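Local structure of iron-regulated ABC transporter siderophore-binding protein SirA (Staphylococcus aureus subsp. aureus, 3MWF) at residues Lys22-Leu27 with Pro84-Ala89. The protein binds the iron siderophore staphyloferrin B and probably delivers it to an ABC transporter for uptake into the cell. Sequence-based numbering, arbitrary orientation.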
loop_
_atom_site.group_PDB
_atom_site.type_symbol
_atom_site.label_atom_id
_atom_site.label_comp_id
_atom_site.label_asym_id
_atom_site.label_seq_id
_atom_site.Cartn_x
_atom_site.Cartn_y
_atom_site.Cartn_z
ATOM N N LYS A 22 -11.557 -18.558 12.501
ATOM C CA LYS A 22 -12.371 -17.482 13.081
ATOM C C LYS A 22 -11.558 -16.514 13.938
ATOM O O LYS A 22 -12.059 -15.458 14.343
ATOM C CB LYS A 22 -13.526 -18.063 13.910
ATOM C CG LYS A 22 -14.804 -18.298 13.112
ATOM C CD LYS A 22 -15.057 -19.778 12.814
ATOM C CE LYS A 22 -16.399 -19.970 12.079
ATOM N NZ LYS A 22 -16.525 -19.108 10.845
ATOM N N ARG A 23 -10.313 -16.877 14.235
ATOM C CA ARG A 23 -9.438 -16.046 15.048
ATOM C C ARG A 23 -8.169 -15.750 14.255
ATOM O O ARG A 23 -7.200 -16.508 14.328
ATOM C CB ARG A 23 -9.081 -16.748 16.362
ATOM C CG ARG A 23 -10.286 -17.075 17.237
ATOM C CD ARG A 23 -9.847 -17.723 18.550
ATOM N NE ARG A 23 -9.012 -16.835 19.354
ATOM C CZ ARG A 23 -9.477 -15.816 20.080
ATOM N NH1 ARG A 23 -10.785 -15.565 20.123
ATOM N NH2 ARG A 23 -8.636 -15.053 20.769
ATOM N N VAL A 24 -8.187 -14.676 13.472
ATOM C CA VAL A 24 -7.065 -14.371 12.583
ATOM C C VAL A 24 -6.219 -13.220 13.121
ATOM O O VAL A 24 -6.756 -12.255 13.682
ATOM C CB VAL A 24 -7.545 -14.093 11.132
ATOM C CG1 VAL A 24 -8.375 -12.826 11.069
ATOM C CG2 VAL A 24 -6.360 -14.007 10.162
ATOM N N VAL A 25 -4.899 -13.353 12.986
ATOM C CA VAL A 25 -3.941 -12.328 13.375
ATOM C C VAL A 25 -3.309 -11.831 12.084
ATOM O O VAL A 25 -2.801 -12.627 11.303
ATOM C CB VAL A 25 -2.878 -12.867 14.349
ATOM C CG1 VAL A 25 -1.724 -11.869 14.516
ATOM C CG2 VAL A 25 -3.532 -13.177 15.711
ATOM N N THR A 26 -3.338 -10.516 11.878
ATOM C CA THR A 26 -2.819 -9.898 10.653
ATOM C C THR A 26 -1.557 -9.132 10.957
ATOM O O THR A 26 -1.551 -8.243 11.820
ATOM C CB THR A 26 -3.893 -8.995 9.995
ATOM O OG1 THR A 26 -4.496 -8.153 10.998
ATOM C CG2 THR A 26 -4.951 -9.840 9.333
ATOM N N LEU A 27 -0.476 -9.465 10.243
ATOM C CA LEU A 27 0.869 -8.928 10.539
ATOM C C LEU A 27 1.368 -7.855 9.582
ATOM O O LEU A 27 2.527 -7.480 9.643
ATOM C CB LEU A 27 1.898 -10.070 10.596
ATOM C CG LEU A 27 1.572 -11.126 11.673
ATOM C CD1 LEU A 27 2.686 -12.161 11.712
ATOM C CD2 LEU A 27 1.429 -10.490 13.049
ATOM N N PRO A 84 -4.632 -17.879 17.956
ATOM C CA PRO A 84 -5.198 -17.698 16.626
ATOM C C PRO A 84 -5.349 -19.033 15.905
ATOM O O PRO A 84 -4.667 -20.011 16.249
ATOM C CB PRO A 84 -4.147 -16.849 15.907
ATOM C CG PRO A 84 -2.880 -17.107 16.630
ATOM C CD PRO A 84 -3.193 -17.581 18.017
ATOM N N ASP A 85 -6.250 -19.075 14.946
ATOM C CA ASP A 85 -6.315 -20.214 14.042
ATOM C C ASP A 85 -5.758 -19.902 12.650
ATOM O O ASP A 85 -5.658 -20.798 11.808
ATOM C CB ASP A 85 -7.715 -20.851 13.998
ATOM C CG ASP A 85 -8.825 -19.865 13.816
ATOM O OD1 ASP A 85 -8.611 -18.787 13.223
ATOM O OD2 ASP A 85 -9.958 -20.178 14.249
ATOM N N LEU A 86 -5.382 -18.640 12.420
ATOM C CA LEU A 86 -4.754 -18.238 11.162
ATOM C C LEU A 86 -3.909 -16.995 11.398
ATOM O O LEU A 86 -4.365 -16.044 12.065
ATOM C CB LEU A 86 -5.811 -17.931 10.098
ATOM C CG LEU A 86 -5.282 -17.500 8.720
ATOM C CD1 LEU A 86 -4.480 -18.649 8.068
ATOM C CD2 LEU A 86 -6.426 -17.058 7.838
ATOM N N ILE A 87 -2.678 -17.023 10.899
ATOM C CA ILE A 87 -1.813 -15.840 10.916
ATOM C C ILE A 87 -1.548 -15.444 9.474
ATOM O O ILE A 87 -1.221 -16.295 8.656
ATOM C CB ILE A 87 -0.492 -16.109 11.664
ATOM C CG1 ILE A 87 -0.813 -16.491 13.120
ATOM C CG2 ILE A 87 0.493 -14.889 11.563
ATOM C CD1 ILE A 87 0.369 -17.154 13.833
ATOM N N VAL A 88 -1.692 -14.150 9.159
ATOM C CA VAL A 88 -1.371 -13.677 7.808
ATOM C C VAL A 88 -0.078 -12.842 7.905
ATOM O O VAL A 88 -0.021 -11.814 8.606
ATOM C CB VAL A 88 -2.520 -12.810 7.173
ATOM C CG1 VAL A 88 -2.147 -12.339 5.763
ATOM C CG2 VAL A 88 -3.838 -13.598 7.110
ATOM N N ALA A 89 0.956 -13.312 7.210
ATOM C CA ALA A 89 2.308 -12.770 7.325
ATOM C C ALA A 89 2.751 -12.343 5.934
ATOM O O ALA A 89 2.011 -12.541 4.973
ATOM C CB ALA A 89 3.282 -13.839 7.866
#
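The carboxylate of Asp85 reaches across to the backbone just ahead of strand 24-26 and receives two successive amides there. The bond from Lys22 N to Asp85 OD2 is 2.9 Å long and almost straight (174°), while Arg23 N bonds to Asp85 OD1 at 2.8 Å; both donors come from the syn side, tilted out of the carboxylate plane. A chi1 of 48°, which places Asp85 CG between its own backbone N and carbonyl carbon, turns the acid to these amides. Arg23 O accepts Asp85 N at 2.8 Å and, more weakly, Leu86 N. The Arg23 guanidinium group instead bonds to the carbonyls of Leu82 and Lys83. From here the chains run as neighbouring parallel strands of the mixed sheet of one lobe of this periplasmic-binding-protein fold, 24-26 flanked by 44-45 and 86-90 by 107-110. Leu86 O takes Val25 N, Val25 O takes Val88 N, and Val88 O takes Leu27 N, each at 2.9 Å. On their far sides Val24 makes a backbone bond with Val43, Thr26 with Gly44 and Val46, and Ile87 with Pro106 and Val108. On one face Val24 CG2 packs beside Leu86 CD2 (3.8 Å) and also touches Val88 CG2; helix 116-127 lies over Leu86 and Val88. On the other, Val25 CG2 meets Pro84 CB, and Leu27 lies obliquely over Ile87, its CD1 3.5 Å from Ile87 CG2, with helix 98-104 packed against both.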